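Local atomic coordinates of alanine racemase (PDB entry 3E6E), a protein that belongs to the alanine racemase family, in which each subunit joins an N-terminal TIM-type alpha/beta barrel to a C-terminal domain built largely of beta strands. Residues L91-P95 with A114-L119; D101-A107 with L127-K132; P145-K149 with A190-L195; T209-H213 with L237-Y241. The protein carries 1 engineered substitution. All coordinates share one frame; numbering follows the deposited sequence.

Contact 1. Residues L91-P95 with A114-L119; sequences LAYVP and AALQQL
A114 meets L91 methyl to methyl, its CB lying 3.5 Å from L91 CD1. The single methyls of A114 and A115 let the branched end of L91 settle against the helix, and the leucine is long enough to span the gap between the backbones. One residue on, A115 receives the other branch of the same leucine, L91 CD2 coming within 3.9 Å of A115 CB. The fork of L91 thus straddles two successive alanines, because its CG stands anti to the carbonyl carbon (chi1 -75°) and the chain runs out extended toward the helix.

Q118, just past the helix, reaches back across the gap. Its CG sits between the backbone N and the carbonyl carbon (chi1 48°), and the rest of the chain is straight, which carries the amide to the turn at 91-92. The amide NE2 lies 3.0 Å from L91 O, a weak and strongly bent bond, and the position of that carbonyl is itself uncertain. On the other branch, Q118 OE1 rests 3.3 Å from P95 CD and also packs against V94. A glutamine can serve both apolar and polar neighbours at such a partly exposed rim. L119 closes the walk: its CD2 meets V94 CG1 at 3.8 Å, the two side chains crossing at about a right angle in the buried part of the contact.

The joined elements, the start of helix 94-99 and the end of helix 109-117, flank strand 103-106 in sequence, as successive outer helices do in an alpha/beta barrel.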
# COMPACT_ATOMS: atom_id res chain seq x y z
N LEU A 91 5.16 -25.40 -9.28
CA LEU A 91 5.11 -26.86 -9.20
C LEU A 91 5.34 -27.46 -7.82
O LEU A 91 4.79 -28.50 -7.48
CB LEU A 91 6.12 -27.48 -10.16
CG LEU A 91 5.71 -27.44 -11.64
CD1 LEU A 91 6.88 -27.87 -12.52
CD2 LEU A 91 4.50 -28.34 -11.84
N ALA A 92 6.17 -26.78 -7.03
CA ALA A 92 6.48 -27.26 -5.70
C ALA A 92 5.28 -27.34 -4.75
O ALA A 92 5.36 -28.02 -3.73
CB ALA A 92 7.57 -26.37 -5.10
N TYR A 93 4.17 -26.68 -5.09
CA TYR A 93 3.00 -26.70 -4.21
C TYR A 93 1.80 -27.50 -4.72
O TYR A 93 0.67 -27.33 -4.23
CB TYR A 93 2.55 -25.27 -3.90
CG TYR A 93 3.69 -24.37 -3.47
CD1 TYR A 93 4.04 -23.24 -4.22
CD2 TYR A 93 4.45 -24.66 -2.33
CE1 TYR A 93 5.12 -22.44 -3.86
CE2 TYR A 93 5.53 -23.86 -1.96
CZ TYR A 93 5.86 -22.75 -2.72
OH TYR A 93 6.94 -21.98 -2.38
N VAL A 94 2.03 -28.38 -5.69
CA VAL A 94 0.96 -29.21 -6.24
C VAL A 94 0.27 -30.01 -5.12
O VAL A 94 -0.96 -30.12 -5.09
CB VAL A 94 1.49 -30.19 -7.30
CG1 VAL A 94 0.33 -30.93 -7.95
CG2 VAL A 94 2.28 -29.44 -8.34
N PRO A 95 1.06 -30.57 -4.18
CA PRO A 95 0.47 -31.33 -3.08
C PRO A 95 -0.47 -30.50 -2.21
O PRO A 95 -1.44 -31.02 -1.67
CB PRO A 95 1.69 -31.87 -2.32
CG PRO A 95 2.77 -30.94 -2.67
CD PRO A 95 2.53 -30.65 -4.13
N ALA A 114 4.95 -32.12 -15.86
CA ALA A 114 5.80 -32.07 -14.68
C ALA A 114 4.96 -32.34 -13.43
O ALA A 114 5.37 -33.09 -12.56
CB ALA A 114 6.48 -30.72 -14.58
N ALA A 115 3.78 -31.73 -13.36
CA ALA A 115 2.90 -31.92 -12.21
C ALA A 115 2.49 -33.39 -12.13
O ALA A 115 2.30 -33.96 -11.06
CB ALA A 115 1.67 -31.02 -12.33
N LEU A 116 2.35 -34.00 -13.30
CA LEU A 116 1.96 -35.40 -13.42
C LEU A 116 2.91 -36.27 -12.61
O LEU A 116 2.50 -37.22 -11.94
CB LEU A 116 1.96 -35.81 -14.90
CG LEU A 116 1.58 -37.22 -15.33
CD1 LEU A 116 2.72 -38.18 -15.03
CD2 LEU A 116 0.30 -37.65 -14.62
N GLN A 117 4.20 -35.95 -12.67
CA GLN A 117 5.21 -36.69 -11.93
C GLN A 117 4.77 -36.87 -10.49
O GLN A 117 4.60 -37.99 -10.03
CB GLN A 117 6.54 -35.92 -11.94
CG GLN A 117 7.17 -35.76 -13.30
CD GLN A 117 8.19 -36.83 -13.60
OE1 GLN A 117 7.87 -38.02 -13.55
NE2 GLN A 117 9.42 -36.43 -13.90
N GLN A 118 4.58 -35.76 -9.79
CA GLN A 118 4.20 -35.80 -8.38
C GLN A 118 2.76 -36.16 -8.08
O GLN A 118 2.32 -36.07 -6.93
CB GLN A 118 4.55 -34.47 -7.70
CG GLN A 118 4.12 -33.21 -8.44
CD GLN A 118 4.68 -31.94 -7.81
OE1 GLN A 118 4.33 -31.58 -6.68
NE2 GLN A 118 5.56 -31.25 -8.54
N LEU A 119 2.02 -36.58 -9.10
CA LEU A 119 0.62 -36.98 -8.92
C LEU A 119 0.50 -38.49 -8.89
O LEU A 119 1.06 -39.19 -9.74
CB LEU A 119 -0.24 -36.41 -10.04
CG LEU A 119 -0.38 -34.89 -10.06
CD1 LEU A 119 -1.23 -34.49 -11.25
CD2 LEU A 119 -1.01 -34.40 -8.76

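Contact 2. Residues D101-A107 with L127-K132; sequences DLSVTVA and LRVHLK
V104 and V129 form the apolar centre, V104 CG2 standing 4.2 Å from V129 CG1 as the two side chains cross at a slant. L127 CD1 touches the same V104 methyl. V106 and L131 lie side by side on this face, although the place of V106 CG1 is doubtful. Branched valines suit these extended, closely spaced parallel strands.

Between the side chains runs a regular parallel ladder. V104 N donates to R128 O at 3.0 Å, V104 O receives H130 N at 2.8 Å, and the pattern repeats from V106 to H130 and K132. On the other face T105 CG2 packs 3.7 Å from K132 CB, while H130 CD2 meets S103 CB. The side chain of K132 comes within about 5 Å of the bound DCS.

The polar edge is D101 with R128. D101 OD1 lies 2.8 Å from R128 NH1 in a salt bridge whose hydrogen bond is weak; the carboxylate and guanidinium planes are 69° apart, with OD2 over the guanidinium face. The arginine bends at chi3 (93°) to bring this about, and its NE pairs with E164, which also binds S103 OG and H130 NE2. H130 ND1 is hydrogen-bonded to H203 NE2, so both ring nitrogens have partners.

Strands 103-106 and 129-132 belong to one beta-alpha-beta unit: W111 of helix 109-117 packs on V104, V106 and L127, and strands 83-85 and 165-167 continue the sheet to either side.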
# COMPACT_ATOMS: atom_id res chain seq x y z
N ASP A 101 -7.99 -28.98 -2.26
CA ASP A 101 -8.82 -29.19 -3.45
C ASP A 101 -9.04 -27.89 -4.18
O ASP A 101 -10.17 -27.43 -4.36
CB ASP A 101 -10.18 -29.81 -3.11
CG ASP A 101 -10.93 -30.29 -4.36
OD1 ASP A 101 -10.45 -31.24 -5.02
OD2 ASP A 101 -12.00 -29.73 -4.67
N LEU A 102 -7.95 -27.28 -4.61
CA LEU A 102 -8.04 -26.02 -5.32
C LEU A 102 -7.86 -26.22 -6.81
O LEU A 102 -7.18 -27.14 -7.26
CB LEU A 102 -6.95 -25.09 -4.81
CG LEU A 102 -6.93 -24.98 -3.29
CD1 LEU A 102 -5.59 -24.44 -2.85
CD2 LEU A 102 -8.07 -24.10 -2.82
N SER A 103 -8.50 -25.36 -7.58
CA SER A 103 -8.35 -25.42 -9.02
C SER A 103 -7.17 -24.51 -9.37
O SER A 103 -7.00 -23.45 -8.78
CB SER A 103 -9.62 -24.93 -9.69
OG SER A 103 -10.70 -25.79 -9.37
N VAL A 104 -6.35 -24.94 -10.32
CA VAL A 104 -5.18 -24.18 -10.73
C VAL A 104 -5.18 -23.84 -12.20
O VAL A 104 -5.77 -24.55 -13.03
CB VAL A 104 -3.87 -24.95 -10.44
CG1 VAL A 104 -3.80 -25.34 -8.98
CG2 VAL A 104 -3.79 -26.18 -11.34
N THR A 105 -4.51 -22.75 -12.54
CA THR A 105 -4.40 -22.33 -13.92
C THR A 105 -3.15 -22.98 -14.46
O THR A 105 -2.20 -23.21 -13.73
CB THR A 105 -4.28 -20.79 -14.01
OG1 THR A 105 -5.44 -20.20 -13.43
CG2 THR A 105 -4.15 -20.35 -15.47
N VAL A 106 -3.15 -23.30 -15.75
CA VAL A 106 -1.99 -23.91 -16.38
C VAL A 106 -1.85 -23.29 -17.76
O VAL A 106 -2.79 -23.29 -18.56
CB VAL A 106 -2.16 -25.46 -16.48
CG1 VAL A 106 -3.56 -25.81 -16.89
CG2 VAL A 106 -1.18 -26.02 -17.49
N ALA A 107 -0.67 -22.73 -18.04
CA ALA A 107 -0.45 -22.07 -19.32
C ALA A 107 0.69 -22.65 -20.16
O ALA A 107 1.17 -22.01 -21.09
CB ALA A 107 -0.21 -20.59 -19.08
N LEU A 127 -6.40 -33.42 -9.98
CA LEU A 127 -5.96 -32.04 -10.00
C LEU A 127 -6.91 -31.25 -10.88
O LEU A 127 -6.85 -31.35 -12.11
CB LEU A 127 -4.53 -31.93 -10.55
CG LEU A 127 -3.96 -30.50 -10.63
CD1 LEU A 127 -3.70 -29.97 -9.23
CD2 LEU A 127 -2.67 -30.49 -11.44
N ARG A 128 -7.79 -30.47 -10.25
CA ARG A 128 -8.76 -29.64 -10.96
C ARG A 128 -8.00 -28.52 -11.68
O ARG A 128 -7.62 -27.54 -11.04
CB ARG A 128 -9.77 -29.05 -9.97
CG ARG A 128 -10.08 -29.97 -8.78
CD ARG A 128 -11.06 -29.33 -7.79
NE ARG A 128 -12.46 -29.67 -8.03
CZ ARG A 128 -13.03 -30.82 -7.68
NH1 ARG A 128 -12.32 -31.75 -7.06
NH2 ARG A 128 -14.31 -31.04 -7.93
N VAL A 129 -7.78 -28.66 -12.99
CA VAL A 129 -7.05 -27.66 -13.76
C VAL A 129 -7.89 -26.87 -14.75
O VAL A 129 -8.88 -27.36 -15.26
CB VAL A 129 -5.87 -28.29 -14.58
CG1 VAL A 129 -5.14 -29.33 -13.75
CG2 VAL A 129 -6.40 -28.87 -15.87
N HIS A 130 -7.46 -25.64 -15.00
CA HIS A 130 -8.12 -24.76 -15.96
C HIS A 130 -7.01 -24.36 -16.93
O HIS A 130 -5.95 -23.89 -16.51
CB HIS A 130 -8.68 -23.51 -15.26
CG HIS A 130 -9.95 -23.76 -14.51
ND1 HIS A 130 -11.16 -23.22 -14.90
CD2 HIS A 130 -10.21 -24.46 -13.38
CE1 HIS A 130 -12.10 -23.59 -14.04
NE2 HIS A 130 -11.55 -24.34 -13.11
N LEU A 131 -7.25 -24.58 -18.22
CA LEU A 131 -6.25 -24.26 -19.24
C LEU A 131 -6.43 -22.86 -19.79
O LEU A 131 -7.36 -22.60 -20.54
CB LEU A 131 -6.32 -25.29 -20.37
CG LEU A 131 -5.53 -26.60 -20.22
CD1 LEU A 131 -5.66 -27.13 -18.81
CD2 LEU A 131 -6.06 -27.63 -21.22
N LYS A 132 -5.53 -21.95 -19.43
CA LYS A 132 -5.67 -20.59 -19.94
C LYS A 132 -4.99 -20.42 -21.29
O LYS A 132 -3.80 -20.69 -21.45
CB LYS A 132 -5.10 -19.55 -18.96
CG LYS A 132 -5.47 -18.10 -19.37
CD LYS A 132 -4.73 -17.00 -18.58
CE LYS A 132 -5.10 -15.60 -19.10
NZ LYS A 132 -4.38 -14.48 -18.42

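Contact 3. Residues P145-K149 with A190-L195; sequences PEETK and AVLAVL
P145 O is gripped by two donors from the turn that follows it: K149 N at 2.8 Å and the hydroxyl T148 OG1 at 3.0 Å. The hydroxyl lies in the carbonyl plane, on a lone pair. It gets there because OG1 sits between the backbone N and the carbonyl carbon (chi1 89°), and this bond helps to hold the threonine's rotation and leaves its flank turned to the other helix. There V191 CG1 lies 3.3 Å from T148 OG1 and 3.6 Å from T148 CG2, the two side chains crossing at about a right angle. A small branched residue with one polar arm fits here, its hydroxyl satisfied within its own helix, so that oxygen and methyl can both lie against the valine.

The two segments are the first turn of helix 145-158 and the C-terminal part of helix 179-193 with the residues after it, helices on the outside of the barrel of the N-terminal domain. Proline suits such a first turn, where its lack of an N-H costs no helical bond. Its ring lies against the second segment, P145 CG being 4.1 Å from A190 CB and P145 CB 4.2 Å from V194 CG2.

K149 bends repeatedly beyond CG to lay its aliphatic part across V194, K149 CE coming 3.4 Å from V194 CG1 and also near V194 O. Deeper in, L195 CD2 packs 3.7 Å from K149 CA, while V133 and F142, from loops nearby, lie against V191 and T148.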
# COMPACT_ATOMS: atom_id res chain seq x y z
N PRO A 145 -4.35 -22.75 -31.07
CA PRO A 145 -5.38 -23.80 -30.95
C PRO A 145 -4.79 -25.20 -30.79
O PRO A 145 -5.15 -25.94 -29.87
CB PRO A 145 -6.16 -23.67 -32.25
CG PRO A 145 -6.01 -22.22 -32.60
CD PRO A 145 -4.56 -21.95 -32.29
N GLU A 146 -3.87 -25.56 -31.68
CA GLU A 146 -3.23 -26.87 -31.63
C GLU A 146 -2.53 -27.07 -30.29
O GLU A 146 -2.51 -28.18 -29.75
CB GLU A 146 -2.22 -27.04 -32.77
CG GLU A 146 -1.18 -25.94 -32.89
CD GLU A 146 -1.66 -24.73 -33.70
OE1 GLU A 146 -0.80 -23.90 -34.07
OE2 GLU A 146 -2.89 -24.61 -33.96
N GLU A 147 -1.95 -26.00 -29.77
CA GLU A 147 -1.25 -26.05 -28.50
C GLU A 147 -2.20 -26.42 -27.37
O GLU A 147 -1.85 -27.20 -26.48
CB GLU A 147 -0.61 -24.70 -28.19
CG GLU A 147 0.74 -24.51 -28.83
CD GLU A 147 1.45 -23.25 -28.35
OE1 GLU A 147 1.34 -22.93 -27.14
OE2 GLU A 147 2.14 -22.59 -29.17
N THR A 148 -3.40 -25.86 -27.41
CA THR A 148 -4.38 -26.16 -26.38
C THR A 148 -4.94 -27.55 -26.61
O THR A 148 -5.23 -28.28 -25.66
CB THR A 148 -5.52 -25.12 -26.38
OG1 THR A 148 -6.56 -25.55 -27.26
CG2 THR A 148 -5.01 -23.78 -26.84
N LYS A 149 -5.07 -27.92 -27.89
CA LYS A 149 -5.57 -29.24 -28.27
C LYS A 149 -4.64 -30.28 -27.67
O LYS A 149 -5.08 -31.29 -27.13
CB LYS A 149 -5.56 -29.40 -29.79
CG LYS A 149 -5.73 -30.84 -30.28
CD LYS A 149 -7.16 -31.33 -30.13
CE LYS A 149 -7.74 -31.74 -31.49
NZ LYS A 149 -6.85 -32.72 -32.19
N ALA A 190 -11.65 -20.13 -32.24
CA ALA A 190 -10.80 -21.09 -32.93
C ALA A 190 -10.34 -22.17 -31.96
O ALA A 190 -10.47 -23.36 -32.24
CB ALA A 190 -9.60 -20.38 -33.52
N VAL A 191 -9.82 -21.73 -30.83
CA VAL A 191 -9.30 -22.63 -29.81
C VAL A 191 -10.31 -23.71 -29.45
O VAL A 191 -9.97 -24.91 -29.45
CB VAL A 191 -8.91 -21.85 -28.53
CG1 VAL A 191 -8.46 -22.82 -27.44
CG2 VAL A 191 -7.83 -20.83 -28.83
N LEU A 192 -11.51 -23.30 -29.09
CA LEU A 192 -12.56 -24.23 -28.70
C LEU A 192 -13.04 -25.04 -29.90
O LEU A 192 -13.67 -26.09 -29.74
CB LEU A 192 -13.74 -23.47 -28.08
CG LEU A 192 -13.46 -22.65 -26.82
CD1 LEU A 192 -14.77 -22.10 -26.28
CD2 LEU A 192 -12.79 -23.51 -25.77
N ALA A 193 -12.73 -24.54 -31.10
CA ALA A 193 -13.16 -25.16 -32.36
C ALA A 193 -12.47 -26.49 -32.69
O ALA A 193 -13.00 -27.31 -33.44
CB ALA A 193 -12.96 -24.17 -33.51
N VAL A 194 -11.29 -26.71 -32.14
CA VAL A 194 -10.59 -27.93 -32.43
C VAL A 194 -10.78 -28.97 -31.33
O VAL A 194 -10.34 -30.11 -31.46
CB VAL A 194 -9.11 -27.66 -32.66
CG1 VAL A 194 -8.44 -28.90 -33.22
CG2 VAL A 194 -8.96 -26.48 -33.62
N LEU A 195 -11.44 -28.58 -30.25
CA LEU A 195 -11.67 -29.51 -29.15
C LEU A 195 -13.03 -30.15 -29.32
O LEU A 195 -14.05 -29.49 -29.17
CB LEU A 195 -11.64 -28.77 -27.81
CG LEU A 195 -10.46 -27.87 -27.50
CD1 LEU A 195 -10.63 -27.30 -26.10
CD2 LEU A 195 -9.17 -28.64 -27.60

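Contact 4. Residues T209-H213 with L237-Y241; sequences TALWH and LAPSY
One face of W212 is overlapped by the side chain of L237, whose CD1 stands 3.7 Å from the centroid of the five-membered ring and only 8° off its normal, a CH-pi contact over the face. L237 CB adds to the overlap, 3.5 Å from W212 CE2. The opposite face of the indole is covered from within its own helix by L211 CB, so the flat ring is sandwiched between two leucines. Tryptophan suits this place: it offers a broad apolar surface and, at its edge, one N-H.

That N-H is used. W212 NE1 donates to A238 O at 2.9 Å, nearly straight at 161°. The oxygen lies close to the ring plane, whereas the nitrogen stands above the plane of the carbonyl. P239 CA then passes about 4.0 Å from W212 CZ2, the proline ring probably stiffening the chain at this point.

S240 makes the second link between the segments. Its hydroxyl OG donates to L211 O at 2.8 Å, again from above the carbonyl plane. Serine is short enough to reach a backbone oxygen in the last turn of helix 207-212. Beyond it L211 CD2 packs 3.4 Å from Y241 CE2, the side chains at about a right angle; Y241 OH is hydrogen-bonded to Y223 OH, on strand 220-223.

The loop is thus held by two hydrogen bonds to unlike partners, an indole N-H and a helix-end carbonyl, and the leucines about the indole probably limit its tilt and so keep NE1 aimed at A238 O.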
# COMPACT_ATOMS: atom_id res chain seq x y z
N THR A 209 -16.52 -7.10 -19.58
CA THR A 209 -17.19 -7.91 -20.61
C THR A 209 -18.62 -8.26 -20.24
O THR A 209 -19.50 -8.18 -21.09
CB THR A 209 -16.42 -9.24 -20.95
OG1 THR A 209 -16.92 -10.31 -20.15
CG2 THR A 209 -14.92 -9.10 -20.70
N ALA A 210 -18.84 -8.63 -18.98
CA ALA A 210 -20.18 -9.00 -18.52
C ALA A 210 -21.17 -7.85 -18.65
O ALA A 210 -22.31 -8.04 -19.06
CB ALA A 210 -20.12 -9.46 -17.06
N LEU A 211 -20.74 -6.66 -18.29
CA LEU A 211 -21.61 -5.50 -18.37
C LEU A 211 -21.92 -5.12 -19.81
O LEU A 211 -23.08 -5.12 -20.22
CB LEU A 211 -20.97 -4.33 -17.64
CG LEU A 211 -20.83 -4.51 -16.12
CD1 LEU A 211 -19.98 -3.41 -15.55
CD2 LEU A 211 -22.21 -4.51 -15.47
N TRP A 212 -20.88 -4.84 -20.59
CA TRP A 212 -21.05 -4.40 -21.98
C TRP A 212 -21.03 -5.41 -23.14
O TRP A 212 -21.40 -5.07 -24.26
CB TRP A 212 -20.03 -3.29 -22.26
CG TRP A 212 -20.17 -2.15 -21.30
CD1 TRP A 212 -21.20 -1.25 -21.23
CD2 TRP A 212 -19.29 -1.82 -20.22
NE1 TRP A 212 -21.01 -0.39 -20.17
CE2 TRP A 212 -19.85 -0.72 -19.53
CE3 TRP A 212 -18.08 -2.36 -19.76
CZ2 TRP A 212 -19.24 -0.14 -18.42
CZ3 TRP A 212 -17.47 -1.79 -18.64
CH2 TRP A 212 -18.06 -0.69 -17.99
N HIS A 213 -20.61 -6.64 -22.87
CA HIS A 213 -20.57 -7.68 -23.91
C HIS A 213 -21.26 -8.94 -23.37
O HIS A 213 -20.71 -10.03 -23.43
CB HIS A 213 -19.12 -8.02 -24.25
CG HIS A 213 -18.39 -6.92 -24.95
ND1 HIS A 213 -17.31 -6.27 -24.38
CD2 HIS A 213 -18.52 -6.40 -26.19
CE1 HIS A 213 -16.82 -5.40 -25.24
NE2 HIS A 213 -17.54 -5.46 -26.35
N LEU A 237 -17.77 4.37 -20.01
CA LEU A 237 -19.07 3.79 -20.32
C LEU A 237 -19.98 3.68 -19.11
O LEU A 237 -19.54 3.50 -17.97
CB LEU A 237 -18.89 2.38 -20.90
CG LEU A 237 -18.21 2.22 -22.26
CD1 LEU A 237 -18.08 0.74 -22.59
CD2 LEU A 237 -19.03 2.92 -23.30
N ALA A 238 -21.28 3.75 -19.35
CA ALA A 238 -22.24 3.65 -18.27
C ALA A 238 -22.55 2.17 -17.99
O ALA A 238 -22.87 1.41 -18.90
CB ALA A 238 -23.52 4.41 -18.63
N PRO A 239 -22.42 1.74 -16.73
CA PRO A 239 -22.71 0.34 -16.42
C PRO A 239 -24.10 -0.02 -16.86
O PRO A 239 -24.94 0.84 -17.08
CB PRO A 239 -22.53 0.29 -14.92
CG PRO A 239 -21.36 1.21 -14.74
CD PRO A 239 -21.77 2.40 -15.59
N SER A 240 -24.35 -1.32 -17.01
CA SER A 240 -25.65 -1.80 -17.46
C SER A 240 -26.69 -1.89 -16.34
O SER A 240 -27.82 -2.31 -16.56
CB SER A 240 -25.46 -3.15 -18.14
OG SER A 240 -24.52 -3.00 -19.19
N TYR A 241 -26.27 -1.50 -15.14
CA TYR A 241 -27.14 -1.49 -13.97
C TYR A 241 -26.46 -0.71 -12.85
O TYR A 241 -25.23 -0.57 -12.83
CB TYR A 241 -27.48 -2.92 -13.53
CG TYR A 241 -26.36 -3.70 -12.88
CD1 TYR A 241 -26.13 -3.60 -11.51
CD2 TYR A 241 -25.53 -4.54 -13.63
CE1 TYR A 241 -25.10 -4.32 -10.90
CE2 TYR A 241 -24.50 -5.26 -13.03
CZ TYR A 241 -24.29 -5.14 -11.67
OH TYR A 241 -23.28 -5.85 -11.07

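In the fold
Contacts 1 and 2 interlock along the chain, their segments alternating: helix 94-99, strand 103-106, helix 109-117 and strand 129-132 follow in order, and the two sites touch where L119 packs on L127, their centres about 12 Å apart. Contact 3 comes next, beginning with helix 145-158 after strand 129-132; its centre is about 17 Å from that of contact 2, with no touch. Contact 4 closes the series, about 28 Å from contact 2 and about 40 Å from contact 1 between centres. Contacts 1 to 3 thus hold neighbouring strands and outer helices of the N-terminal barrel together, while contact 4 fastens the chain leaving the barrel for strand 249-259 against barrel helix 207-212.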